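Side-chain contacts in putative Lipoprotein (Shewanella oneidensis, PDB 3U24), which is of unknown function but binds zinc and calcium ions and belongs to the DUF885 family of the peptidase MA clan: residues 33-38 with 72-77; 128-133 with 139-144; 269-274 with 497-502; 332-335 with 339-342. All blocks are in the same frame, centred on the assembly; numbering follows the deposited sequence. Where two conformers were deposited one is given.

Contact 1 (33-38 with 72-77); sequences IDDLWQ and KAQQAK. With ZN (zinc ion), chain H; EDO (1,2-ethanediol), chain X.
Gln74 reaches Asp35 with its amide nitrogen. NE2 of Gln74 donates a hydrogen bond to OD2 of Asp35, with 3.0 Å between the two atoms. The bond is bent, 139° at the hydrogen. It arrives on the anti side of OD2, somewhat out of the carboxylate plane, and the amide and carboxylate planes are turned 59° apart. Lys77 adds a long salt bridge to the same oxygen, with NZ 3.7 Å from Asp35 OD2. One water donates hydrogen bonds to both Asp35 OD2 and Gln74 OE1, so it ties the two side chains together. The contact joins helix 25-39 to helix 61-79 in this largely helical chain. The other oxygen of Asp35, OD1, binds a zinc ion at 2.3 Å. A water on that zinc donates to OD2 and takes a weak bond from Lys77 NZ. A bend at chi2 of Gln74 (-63°) turns its amide toward Asp35. An alanine in place of Gln74 would probably cost OD2 its amide donor and leave the carboxylate freer to turn at the zinc. Gln74 also packs on Phe28 and Phe32 of helix 25-39, and Ile33 and Leu36 of that helix touch helix 427-432.

Contact 2 (128-133 with 139-144); sequences AQIINE and DDRLRS. With ZN (zinc ion), chain B.
Arg141 packs its side chain against the backbone carbonyls of Ile130, Ile131 and Glu133. NH1 donates to the carbonyl oxygen of Ile131, with 3.1 Å between Arg141 NH1 and Ile131 O. This bond is bent (143°), and its acceptor lies a little out of the guanidinium plane. The carbonyl oxygen of Glu133 sits over one guanidinium face, 3.0 Å from Arg141 NE. The angle there is too poor for a hydrogen bond. The methylene CD of Arg141 rests 3.2 Å from Ile130 O, and a bend at chi3 (-83°) turns the guanidinium beyond it. NH2 is held by the carbonyl of Ala136, in the loop between the helices. The unit is a helix-loop-helix: helix 124-131 ends, the chain turns, and helix 138-148 packs back on it. The positive charge lies near the C-terminal end of the first helix, where it would probably be favourable. An alanine in place of Arg141 would probably leave the carbonyls of Ile131 and Ala136 without this donor and open a gap beside Ile130. Ile130 supplies the apolar part. Its CG2 lies 4.2 Å from both Arg141 CB and Ser144 CB. Glu133 sends its carboxylate another way. OE2 binds a zinc ion at 2.1 Å, shared with His50, and OE1 accepts from a zinc-bound water.

Contact 3 (269-274 with 497-502); sequences VDKDRV and MDEAFQ. With ZN (zinc ion), chain L; CA (calcium ion), chain T.
A salt-bridge network of Lys271, Asp272 and Glu499 links helix 260-289 to the C-terminal part of helix 489-499. The bridge across the contact runs from Lys271 NZ to Glu499 OE1, 3.3 Å apart, and is also a hydrogen bond. NZ comes from above the carboxylate plane of Glu499, 55° out of it. Lys271 first runs extended, then folds at chi3 and chi4 (72° and 78°). This curl carries the amine over toward Glu499 and back toward its neighbour Asp272. There NZ makes a weak bond to Asp272 OD1 at 3.4 Å. The two carboxylates would probably favour the charged form of the amine, although the nearby zinc ion would work against it. Asp272 also grips a zinc ion with both oxygens, at 2.6 Å from OD1 and 2.3 Å from OD2. A water on this zinc accepts from Lys271 NZ at 3.0 Å, a second tie between amine and metal site. Glu499 is bent at chi2, and its OE1 has further partners. Gln275 NE2 donates to it, and Lys299 adds another salt bridge. One residue earlier, Asp498 OD1 binds a calcium ion at 2.3 Å. Residues 497-499 form a wider, pi-type turn. Here two helices far apart in sequence are tied by an interhelix salt-bridge network that includes the zinc-binding Asp272, with the calcium-binding Asp498 next to Glu499.

Contact 4 (332-335 with 339-342); sequences EFVN and IVTL
The Phe333 ring meets the CD1 methyl of Ile339 at a slant, with CE1 of Phe333 3.7 Å from CD1 of Ile339. The ring of Tyr454 meets that of Phe333 edge-to-face. With CG anti to the backbone N (chi1 177°), Phe333 sends its ring to the side of the helix where Ile339 lies. The other flat group is the amide of Asn335. Its ND2 donates to a water, 3.0 Å away, which in turn donates to the carbonyl oxygen of Leu342. OD1 of the same amide lies 4.1 Å from CD1 of Leu342. Between these two groups sits Val334. Its CG1 does most of the touching, with the carbonyl oxygen of Val340 at 3.4 Å, CG1 of Val340 at 3.7 Å and CD1 of Leu342 at 3.8 Å. CG1 also lies against CB of Ile339. The backbone adds one bond. Ile339 N donates to Val334 O at 3.1 Å. It is nearly straight (169°) and lies in the carbonyl plane. Helix 319-337 ends here, and the chain turns and crosses beside its last turns before strand 349-352. Met449 of helix 435-451 also touches Phe333, Val334 and Ile339, and Tyr420 holds the carbonyl of Thr341. The chemistry is mainly apolar. The single direct hydrogen bond closes the turn at the helix end, and branched aliphatic side chains then hold the crossing chain against the helix, with a water bridge at the exposed Asn335.

How the contacts relate
The four contacts use different helices and none touches another. Contact 1 is mostly buried and contact 2 lies at the surface, while contacts 3 and 4 are partly buried. Contacts 1 and 3 are polar links between separate helices, each involving a zinc-binding aspartate, and they lie on opposite sides of the chain's centre. Contacts 2 and 4 are local, each at a turn that follows the end of a helix; only in contact 2 does a second helix pack back on the first. In contact 2 an arginine meets carbonyls; in contact 4 apolar side chains dominate. Contacts 3 and 4 have centres about 31 Å apart, and contact 4 falls within the sequence that contact 3 brackets.

Contact 1 (33-38 with 72-77)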
loop_
_atom_site.group_PDB
_atom_site.type_symbol
_atom_site.label_atom_id
_atom_site.label_comp_id
_atom_site.label_asym_id
_atom_site.label_seq_id
_atom_site.Cartn_x
_atom_site.Cartn_y
_atom_site.Cartn_z
ATOM N N ILE A 33 4.637 15.405 16.426
ATOM C CA ILE A 33 5.521 14.953 15.358
ATOM C C ILE A 33 6.978 15.156 15.779
ATOM O O ILE A 33 7.795 14.247 15.643
ATOM C CB ILE A 33 5.202 15.670 14.018
ATOM C CG1 ILE A 33 3.799 15.249 13.510
ATOM C CG2 ILE A 33 6.288 15.427 12.962
ATOM C CD1 ILE A 33 3.613 13.748 13.493
ATOM N N ASP A 34 7.315 16.315 16.333
ATOM C CA ASP A 34 8.661 16.465 16.858
ATOM C C ASP A 34 9.055 15.380 17.869
ATOM O O ASP A 34 10.156 14.833 17.780
ATOM C CB ASP A 34 8.861 17.834 17.441
ATOM C CG ASP A 34 8.938 18.916 16.363
ATOM O OD1 ASP A 34 9.140 18.567 15.167
ATOM O OD2 ASP A 34 8.799 20.109 16.728
ATOM N N ASP A 35 8.149 15.033 18.781
ATOM C CA ASP A 35 8.436 14.017 19.747
ATOM C C ASP A 35 8.514 12.655 19.114
ATOM O O ASP A 35 9.300 11.848 19.553
ATOM C CB ASP A 35 7.381 13.988 20.850
ATOM C CG ASP A 35 7.443 15.218 21.726
ATOM O OD1 ASP A 35 8.492 15.882 21.673
ATOM O OD2 ASP A 35 6.455 15.532 22.452
ATOM N N LEU A 36 7.703 12.394 18.096
ATOM C CA LEU A 36 7.737 11.106 17.430
ATOM C C LEU A 36 9.093 10.933 16.789
ATOM O O LEU A 36 9.661 9.880 16.896
ATOM C CB LEU A 36 6.623 10.954 16.396
ATOM C CG LEU A 36 6.470 9.581 15.764
ATOM C CD1 LEU A 36 6.172 8.517 16.803
ATOM C CD2 LEU A 36 5.427 9.636 14.638
ATOM N N TRP A 37 9.625 11.981 16.177
ATOM C CA TRP A 37 10.915 11.892 15.528
ATOM C C TRP A 37 12.104 11.776 16.472
ATOM O O TRP A 37 13.120 11.152 16.117
ATOM C CB TRP A 37 11.132 13.059 14.603
ATOM C CG TRP A 37 10.191 13.193 13.435
ATOM C CD1 TRP A 37 9.986 14.338 12.704
ATOM C CD2 TRP A 37 9.325 12.180 12.818
ATOM N NE1 TRP A 37 9.107 14.109 11.697
ATOM C CE2 TRP A 37 8.669 12.843 11.711
ATOM C CE3 TRP A 37 9.052 10.836 13.050
ATOM C CZ2 TRP A 37 7.752 12.199 10.901
ATOM C CZ3 TRP A 37 8.127 10.179 12.210
ATOM C CH2 TRP A 37 7.495 10.851 11.165
ATOM N N GLN A 38 11.978 12.332 17.660
ATOM C CA GLN A 38 12.967 12.172 18.723
ATOM C C GLN A 38 12.985 10.743 19.244
ATOM O O GLN A 38 14.032 10.247 19.573
ATOM C CB GLN A 38 12.661 13.166 19.857
ATOM C CG GLN A 38 13.433 12.989 21.155
ATOM C CD GLN A 38 13.181 14.160 22.138
ATOM O OE1 GLN A 38 12.291 14.087 23.012
ATOM N NE2 GLN A 38 13.935 15.265 21.966
ATOM N N LYS A 72 1.812 6.628 26.378
ATOM C CA LYS A 72 1.147 7.130 27.584
ATOM C C LYS A 72 1.191 8.649 27.718
ATOM O O LYS A 72 0.167 9.245 28.016
ATOM C CB LYS A 72 1.699 6.459 28.852
ATOM N N ALA A 73 2.342 9.285 27.506
ATOM C CA ALA A 73 2.435 10.734 27.684
ATOM C C ALA A 73 1.681 11.485 26.573
ATOM O O ALA A 73 1.084 12.543 26.838
ATOM C CB ALA A 73 3.899 11.217 27.736
ATOM N N GLN A 74 1.720 10.983 25.339
ATOM C CA GLN A 74 1.070 11.717 24.244
ATOM C C GLN A 74 -0.421 11.520 24.327
ATOM O O GLN A 74 -1.198 12.469 24.118
ATOM C CB GLN A 74 1.575 11.326 22.890
ATOM C CG GLN A 74 3.059 11.560 22.701
ATOM C CD GLN A 74 3.460 13.020 22.784
ATOM O OE1 GLN A 74 2.687 13.912 22.418
ATOM N NE2 GLN A 74 4.662 13.262 23.277
ATOM N N GLN A 75 -0.842 10.317 24.676
ATOM C CA GLN A 75 -2.270 10.119 24.944
ATOM C C GLN A 75 -2.802 11.059 26.013
ATOM O O GLN A 75 -3.899 11.584 25.855
ATOM C CB GLN A 75 -2.573 8.693 25.380
ATOM C CG GLN A 75 -2.773 7.767 24.201
ATOM C CD GLN A 75 -2.852 6.309 24.616
ATOM O OE1 GLN A 75 -2.435 5.912 25.740
ATOM N NE2 GLN A 75 -3.398 5.504 23.729
ATOM N N ALA A 76 -2.038 11.291 27.082
ATOM C CA ALA A 76 -2.541 12.160 28.169
ATOM C C ALA A 76 -2.599 13.628 27.698
ATOM O O ALA A 76 -3.510 14.347 28.077
ATOM C CB ALA A 76 -1.738 12.015 29.464
ATOM N N LYS A 77 -1.677 14.033 26.823
ATOM C CA LYS A 77 -1.736 15.354 26.200
ATOM C C LYS A 77 -2.947 15.485 25.258
ATOM O O LYS A 77 -3.632 16.517 25.254
ATOM C CB LYS A 77 -0.462 15.643 25.420
ATOM C CG LYS A 77 0.749 15.920 26.291
ATOM C CD LYS A 77 2.012 16.058 25.435
ATOM C CE LYS A 77 3.199 16.594 26.236
ATOM N NZ LYS A 77 4.428 16.632 25.393
HETATM ZN ZN ZN H . 9.079 17.680 22.968
HETATM C C1 EDO X . 17.859 10.962 18.765
HETATM O O1 EDO X . 17.319 10.304 19.909
HETATM C C2 EDO X . 16.813 11.911 18.212
HETATM O O2 EDO X . 17.415 13.206 18.074
HETATM O O HOH W 1 3.521 16.428 22.017
HETATM O O HOH W 2 6.939 18.125 24.282
HETATM O O HOH W 3 7.691 18.775 21.442
#

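Contact 2 (128-133 with 139-144)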
loop_
_atom_site.group_PDB
_atom_site.type_symbol
_atom_site.label_atom_id
_atom_site.label_comp_id
_atom_site.label_asym_id
_atom_site.label_seq_id
_atom_site.Cartn_x
_atom_site.Cartn_y
_atom_site.Cartn_z
ATOM N N ALA A 128 20.171 2.369 3.166
ATOM C CA ALA A 128 19.870 2.664 1.748
ATOM C C ALA A 128 19.219 4.037 1.611
ATOM O O ALA A 128 19.563 4.779 0.701
ATOM C CB ALA A 128 18.996 1.559 1.118
ATOM N N GLN A 129 18.317 4.399 2.528
ATOM C CA GLN A 129 17.696 5.724 2.482
ATOM C C GLN A 129 18.713 6.834 2.629
ATOM O O GLN A 129 18.502 7.904 2.085
ATOM C CB GLN A 129 16.692 5.986 3.602
ATOM C CG GLN A 129 15.460 5.127 3.602
ATOM C CD GLN A 129 14.484 5.419 2.470
ATOM O OE1 GLN A 129 14.000 6.547 2.295
ATOM N NE2 GLN A 129 14.144 4.375 1.734
ATOM N N ILE A 130 19.743 6.647 3.441
ATOM C CA ILE A 130 20.755 7.695 3.595
ATOM C C ILE A 130 21.612 7.748 2.320
ATOM O O ILE A 130 21.761 8.793 1.721
ATOM C CB ILE A 130 21.624 7.464 4.833
ATOM C CG1 ILE A 130 20.790 7.669 6.119
ATOM C CG2 ILE A 130 22.801 8.412 4.834
ATOM C CD1 ILE A 130 21.260 6.904 7.365
ATOM N N ILE A 131 22.108 6.593 1.884
ATOM C CA ILE A 131 23.122 6.511 0.844
ATOM C C ILE A 131 22.578 6.897 -0.533
ATOM O O ILE A 131 23.233 7.606 -1.303
ATOM C CB ILE A 131 23.705 5.068 0.779
ATOM C CG1 ILE A 131 24.483 4.745 2.077
ATOM C CG2 ILE A 131 24.626 4.882 -0.448
ATOM C CD1 ILE A 131 24.752 3.251 2.300
ATOM N N ASN A 132 21.366 6.458 -0.817
ATOM C CA ASN A 132 20.811 6.580 -2.144
ATOM C C ASN A 132 20.243 7.964 -2.524
ATOM O O ASN A 132 19.775 8.113 -3.631
ATOM C CB ASN A 132 19.811 5.444 -2.403
ATOM C CG ASN A 132 20.478 4.077 -2.406
ATOM O OD1 ASN A 132 21.687 3.960 -2.507
ATOM N ND2 ASN A 132 19.685 3.038 -2.309
ATOM N N GLU A 133 20.367 8.964 -1.663
ATOM C CA GLU A 133 20.159 10.382 -2.036
ATOM C C GLU A 133 21.403 11.014 -2.647
ATOM O O GLU A 133 22.228 11.703 -1.968
ATOM C CB GLU A 133 19.757 11.193 -0.853
ATOM C CG GLU A 133 18.531 10.622 -0.252
ATOM C CD GLU A 133 17.928 11.532 0.764
ATOM O OE1 GLU A 133 18.651 12.366 1.364
ATOM O OE2 GLU A 133 16.698 11.374 0.954
ATOM N N ASP A 139 29.776 13.832 1.867
ATOM C CA ASP A 139 30.435 13.788 3.155
ATOM C C ASP A 139 29.409 13.766 4.310
ATOM O O ASP A 139 29.624 13.065 5.265
ATOM C CB ASP A 139 31.458 14.925 3.295
ATOM C CG ASP A 139 32.684 14.773 2.322
ATOM O OD1 ASP A 139 32.685 13.899 1.398
ATOM O OD2 ASP A 139 33.672 15.556 2.470
ATOM N N ASP A 140 28.295 14.479 4.217
ATOM C CA ASP A 140 27.283 14.396 5.271
ATOM C C ASP A 140 26.633 13.015 5.298
ATOM O O ASP A 140 26.468 12.430 6.363
ATOM C CB ASP A 140 26.156 15.428 5.117
ATOM C CG ASP A 140 26.646 16.879 5.174
ATOM O OD1 ASP A 140 27.862 17.112 5.367
ATOM O OD2 ASP A 140 25.800 17.800 4.982
ATOM N N ARG A 141 26.257 12.498 4.134
ATOM C CA ARG A 141 25.741 11.139 4.073
ATOM C C ARG A 141 26.713 10.106 4.667
ATOM O O ARG A 141 26.316 9.298 5.460
ATOM C CB ARG A 141 25.473 10.744 2.636
ATOM C CG ARG A 141 24.158 11.241 2.055
ATOM C CD ARG A 141 24.014 10.726 0.621
ATOM N NE ARG A 141 24.735 11.574 -0.319
ATOM C CZ ARG A 141 25.218 11.189 -1.498
ATOM N NH1 ARG A 141 25.126 9.944 -1.889
ATOM N NH2 ARG A 141 25.825 12.055 -2.266
ATOM N N LEU A 142 27.977 10.144 4.268
ATOM C CA LEU A 142 28.973 9.150 4.738
ATOM C C LEU A 142 29.256 9.267 6.235
ATOM O O LEU A 142 29.489 8.273 6.887
ATOM C CB LEU A 142 30.277 9.256 3.942
ATOM C CG LEU A 142 30.047 8.897 2.471
ATOM C CD1 LEU A 142 31.288 9.198 1.655
ATOM C CD2 LEU A 142 29.648 7.439 2.306
ATOM N N ARG A 143 29.240 10.479 6.765
ATOM C CA ARG A 143 29.420 10.664 8.196
ATOM C C ARG A 143 28.218 10.115 8.951
ATOM O O ARG A 143 28.383 9.580 10.051
ATOM C CB ARG A 143 29.648 12.119 8.556
ATOM C CG ARG A 143 31.053 12.576 8.196
ATOM C CD ARG A 143 31.326 14.069 8.429
ATOM N NE ARG A 143 32.738 14.336 8.155
ATOM C CZ ARG A 143 33.201 15.258 7.302
ATOM N NH1 ARG A 143 32.395 16.080 6.655
ATOM N NH2 ARG A 143 34.503 15.379 7.118
ATOM N N SER A 144 27.018 10.243 8.370
ATOM C CA SER A 144 25.834 9.630 8.972
ATOM C C SER A 144 25.966 8.104 9.003
ATOM O O SER A 144 25.691 7.450 10.029
ATOM C CB SER A 144 24.536 10.057 8.255
ATOM O OG SER A 144 24.252 11.418 8.570
HETATM ZN ZN ZN B . 15.948 12.823 2.340
HETATM O O HOH W 4 17.224 14.698 2.247
HETATM O O HOH W 5 15.221 11.052 2.694
HETATM O O HOH W 6 15.086 15.108 2.020
#

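Contact 3 (269-274 with 497-502)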
loop_
_atom_site.group_PDB
_atom_site.type_symbol
_atom_site.label_atom_id
_atom_site.label_comp_id
_atom_site.label_asym_id
_atom_site.label_seq_id
_atom_site.Cartn_x
_atom_site.Cartn_y
_atom_site.Cartn_z
ATOM N N VAL A 269 -21.028 -12.218 -1.006
ATOM C CA VAL A 269 -22.211 -11.853 -1.792
ATOM C C VAL A 269 -21.821 -11.113 -3.097
ATOM O O VAL A 269 -22.309 -11.439 -4.174
ATOM C CB VAL A 269 -23.241 -11.053 -0.931
ATOM C CG1 VAL A 269 -24.356 -10.452 -1.798
ATOM C CG2 VAL A 269 -23.843 -11.958 0.182
ATOM N N ASP A 270 -20.908 -10.156 -3.025
ATOM C CA ASP A 270 -20.523 -9.442 -4.233
ATOM C C ASP A 270 -19.915 -10.384 -5.288
ATOM O O ASP A 270 -20.184 -10.244 -6.471
ATOM C CB ASP A 270 -19.550 -8.275 -3.948
ATOM C CG ASP A 270 -20.244 -6.949 -3.687
ATOM O OD1 ASP A 270 -21.401 -6.694 -4.146
ATOM O OD2 ASP A 270 -19.592 -6.123 -3.008
ATOM N N LYS A 271 -19.104 -11.332 -4.847
ATOM C CA LYS A 271 -18.506 -12.316 -5.760
ATOM C C LYS A 271 -19.587 -13.000 -6.568
ATOM O O LYS A 271 -19.527 -13.031 -7.770
ATOM C CB LYS A 271 -17.647 -13.347 -5.015
ATOM C CG LYS A 271 -17.031 -14.416 -5.916
ATOM C CD LYS A 271 -16.272 -15.494 -5.147
ATOM C CE LYS A 271 -17.169 -16.461 -4.370
ATOM N NZ LYS A 271 -17.841 -17.534 -5.156
ATOM N N ASP A 272 -20.612 -13.483 -5.900
ATOM C CA ASP A 272 -21.730 -14.107 -6.608
ATOM C C ASP A 272 -22.467 -13.170 -7.564
ATOM O O ASP A 272 -22.747 -13.570 -8.688
ATOM C CB ASP A 272 -22.721 -14.777 -5.627
ATOM C CG ASP A 272 -22.081 -15.939 -4.836
ATOM O OD1 ASP A 272 -21.108 -16.548 -5.337
ATOM O OD2 ASP A 272 -22.562 -16.271 -3.723
ATOM N N ARG A 273 -22.776 -11.958 -7.118
ATOM C CA ARG A 273 -23.479 -10.984 -7.959
ATOM C C ARG A 273 -22.655 -10.696 -9.234
ATOM O O ARG A 273 -23.181 -10.745 -10.352
ATOM C CB ARG A 273 -23.764 -9.664 -7.179
ATOM C CG ARG A 273 -24.232 -8.469 -8.048
ATOM C CD ARG A 273 -24.316 -7.077 -7.359
ATOM N NE ARG A 273 -23.001 -6.490 -7.009
ATOM C CZ ARG A 273 -22.156 -5.893 -7.852
ATOM N NH1 ARG A 273 -20.992 -5.446 -7.368
ATOM N NH2 ARG A 273 -22.461 -5.751 -9.151
ATOM N N VAL A 274 -21.359 -10.433 -9.053
ATOM C CA VAL A 274 -20.463 -10.077 -10.160
ATOM C C VAL A 274 -20.359 -11.234 -11.174
ATOM O O VAL A 274 -20.606 -11.027 -12.351
ATOM C CB VAL A 274 -19.062 -9.599 -9.668
ATOM C CG1 VAL A 274 -18.063 -9.589 -10.823
ATOM C CG2 VAL A 274 -19.145 -8.209 -8.998
HETATM N N MSE A 497 -7.725 -18.398 -9.274
HETATM C CA MSE A 497 -7.735 -18.799 -10.693
HETATM C C MSE A 497 -9.138 -19.121 -11.183
HETATM O O MSE A 497 -9.510 -18.709 -12.262
HETATM C CB MSE A 497 -6.824 -19.997 -10.919
HETATM C CG MSE A 497 -5.345 -19.725 -10.660
HETATM SE SE MSE A 497 -4.166 -21.233 -11.276
HETATM C CE MSE A 497 -4.964 -21.550 -13.026
ATOM N N ASP A 498 -9.912 -19.855 -10.392
ATOM C CA ASP A 498 -11.230 -20.333 -10.837
ATOM C C ASP A 498 -12.367 -19.332 -10.578
ATOM O O ASP A 498 -13.324 -19.290 -11.344
ATOM C CB ASP A 498 -11.573 -21.661 -10.164
ATOM C CG ASP A 498 -10.557 -22.760 -10.479
ATOM O OD1 ASP A 498 -9.805 -22.671 -11.482
ATOM O OD2 ASP A 498 -10.513 -23.738 -9.716
ATOM N N GLU A 499 -12.269 -18.553 -9.503
ATOM C CA GLU A 499 -13.321 -17.589 -9.141
ATOM C C GLU A 499 -12.996 -16.205 -9.691
ATOM O O GLU A 499 -13.892 -15.533 -10.142
ATOM C CB GLU A 499 -13.551 -17.520 -7.621
ATOM C CG GLU A 499 -13.906 -18.856 -6.951
ATOM C CD GLU A 499 -15.186 -19.501 -7.487
ATOM O OE1 GLU A 499 -16.193 -18.793 -7.696
ATOM O OE2 GLU A 499 -15.198 -20.731 -7.709
ATOM N N ALA A 500 -11.717 -15.821 -9.679
ATOM C CA ALA A 500 -11.250 -14.510 -10.142
ATOM C C ALA A 500 -10.541 -14.535 -11.482
ATOM O O ALA A 500 -10.030 -13.513 -11.900
ATOM C CB ALA A 500 -10.309 -13.897 -9.114
ATOM N N PHE A 501 -10.452 -15.705 -12.120
ATOM C CA PHE A 501 -9.928 -15.823 -13.487
ATOM C C PHE A 501 -8.511 -15.289 -13.662
ATOM O O PHE A 501 -8.164 -14.776 -14.717
ATOM C CB PHE A 501 -10.905 -15.183 -14.493
ATOM C CG PHE A 501 -12.327 -15.577 -14.242
ATOM C CD1 PHE A 501 -12.728 -16.892 -14.414
ATOM C CD2 PHE A 501 -13.244 -14.666 -13.762
ATOM C CE1 PHE A 501 -14.034 -17.280 -14.149
ATOM C CE2 PHE A 501 -14.543 -15.047 -13.482
ATOM C CZ PHE A 501 -14.940 -16.355 -13.674
ATOM N N GLN A 502 -7.688 -15.446 -12.629
ATOM C CA GLN A 502 -6.268 -15.089 -12.709
ATOM C C GLN A 502 -5.336 -16.237 -13.171
ATOM O O GLN A 502 -5.677 -17.426 -13.113
ATOM C CB GLN A 502 -5.794 -14.533 -11.358
ATOM C CG GLN A 502 -6.301 -13.119 -11.138
ATOM C CD GLN A 502 -6.077 -12.608 -9.762
ATOM O OE1 GLN A 502 -5.144 -12.989 -9.061
ATOM N NE2 GLN A 502 -6.945 -11.713 -9.359
HETATM ZN ZN ZN L . -21.102 -17.998 -3.184
HETATM CA CA CA T . -8.262 -24.365 -11.831
HETATM O O HOH W 7 -20.506 -18.841 -4.728
HETATM O O HOH W 8 -9.559 -25.898 -10.348
HETATM O O HOH W 9 -20.791 -18.645 -1.021
HETATM O O HOH W 10 -19.710 -17.040 -2.898
HETATM O O HOH W 11 -9.949 -25.325 -12.933
#

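Contact 4 (332-335 with 339-342)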
loop_
_atom_site.group_PDB
_atom_site.type_symbol
_atom_site.label_atom_id
_atom_site.label_comp_id
_atom_site.label_asym_id
_atom_site.label_seq_id
_atom_site.Cartn_x
_atom_site.Cartn_y
_atom_site.Cartn_z
ATOM N N GLU A 332 -11.924 14.949 -20.713
ATOM C CA GLU A 332 -13.064 15.424 -21.498
ATOM C C GLU A 332 -14.327 14.748 -20.993
ATOM O O GLU A 332 -15.336 15.395 -20.769
ATOM C CB GLU A 332 -12.845 15.174 -23.003
ATOM C CG GLU A 332 -14.047 15.468 -23.894
ATOM C CD GLU A 332 -13.911 14.997 -25.364
ATOM O OE1 GLU A 332 -13.196 13.993 -25.678
ATOM O OE2 GLU A 332 -14.574 15.631 -26.222
ATOM N N PHE A 333 -14.269 13.447 -20.789
ATOM C CA PHE A 333 -15.448 12.748 -20.339
ATOM C C PHE A 333 -15.917 13.257 -18.946
ATOM O O PHE A 333 -17.089 13.495 -18.746
ATOM C CB PHE A 333 -15.231 11.239 -20.385
ATOM C CG PHE A 333 -16.388 10.467 -19.876
ATOM C CD1 PHE A 333 -16.545 10.263 -18.507
ATOM C CD2 PHE A 333 -17.356 9.974 -20.752
ATOM C CE1 PHE A 333 -17.644 9.590 -18.014
ATOM C CE2 PHE A 333 -18.456 9.275 -20.249
ATOM C CZ PHE A 333 -18.595 9.087 -18.873
ATOM N N VAL A 334 -15.007 13.452 -18.009
ATOM C CA VAL A 334 -15.373 13.911 -16.685
ATOM C C VAL A 334 -15.988 15.298 -16.719
ATOM O O VAL A 334 -16.987 15.555 -16.038
ATOM C CB VAL A 334 -14.177 13.937 -15.744
ATOM C CG1 VAL A 334 -14.499 14.768 -14.514
ATOM C CG2 VAL A 334 -13.810 12.507 -15.379
ATOM N N ASN A 335 -15.428 16.166 -17.553
ATOM C CA ASN A 335 -16.021 17.480 -17.765
ATOM C C ASN A 335 -17.379 17.430 -18.412
ATOM O O ASN A 335 -18.293 18.065 -17.938
ATOM C CB ASN A 335 -15.080 18.372 -18.573
ATOM C CG ASN A 335 -13.832 18.713 -17.789
ATOM O OD1 ASN A 335 -13.875 18.745 -16.560
ATOM N ND2 ASN A 335 -12.730 18.958 -18.475
ATOM N N ILE A 339 -18.722 15.118 -13.538
ATOM C CA ILE A 339 -18.427 14.189 -12.485
ATOM C C ILE A 339 -17.667 14.877 -11.318
ATOM O O ILE A 339 -17.989 14.673 -10.161
ATOM C CB ILE A 339 -17.677 13.031 -13.113
ATOM C CG1 ILE A 339 -18.695 12.247 -13.966
ATOM C CG2 ILE A 339 -16.972 12.196 -12.046
ATOM C CD1 ILE A 339 -18.127 11.027 -14.667
ATOM N N VAL A 340 -16.706 15.735 -11.634
ATOM C CA VAL A 340 -15.905 16.407 -10.608
ATOM C C VAL A 340 -15.135 17.541 -11.285
ATOM O O VAL A 340 -14.723 17.395 -12.406
ATOM C CB VAL A 340 -14.931 15.399 -9.927
ATOM C CG1 VAL A 340 -13.808 15.038 -10.874
ATOM C CG2 VAL A 340 -14.382 15.945 -8.635
ATOM N N THR A 341 -14.963 18.680 -10.636
ATOM C CA THR A 341 -14.183 19.771 -11.224
ATOM C C THR A 341 -12.720 19.357 -11.340
ATOM O O THR A 341 -12.105 18.964 -10.358
ATOM C CB THR A 341 -14.257 21.061 -10.370
ATOM O OG1 THR A 341 -15.623 21.435 -10.171
ATOM C CG2 THR A 341 -13.471 22.257 -11.044
ATOM N N LEU A 342 -12.170 19.464 -12.531
ATOM C CA LEU A 342 -10.742 19.304 -12.763
ATOM C C LEU A 342 -10.105 20.652 -13.119
ATOM O O LEU A 342 -10.725 21.439 -13.785
ATOM C CB LEU A 342 -10.533 18.338 -13.930
ATOM C CG LEU A 342 -11.104 16.948 -13.735
ATOM C CD1 LEU A 342 -11.011 16.183 -15.055
ATOM C CD2 LEU A 342 -10.368 16.251 -12.589
HETATM O O HOH W 12 -10.690 20.389 -16.819
#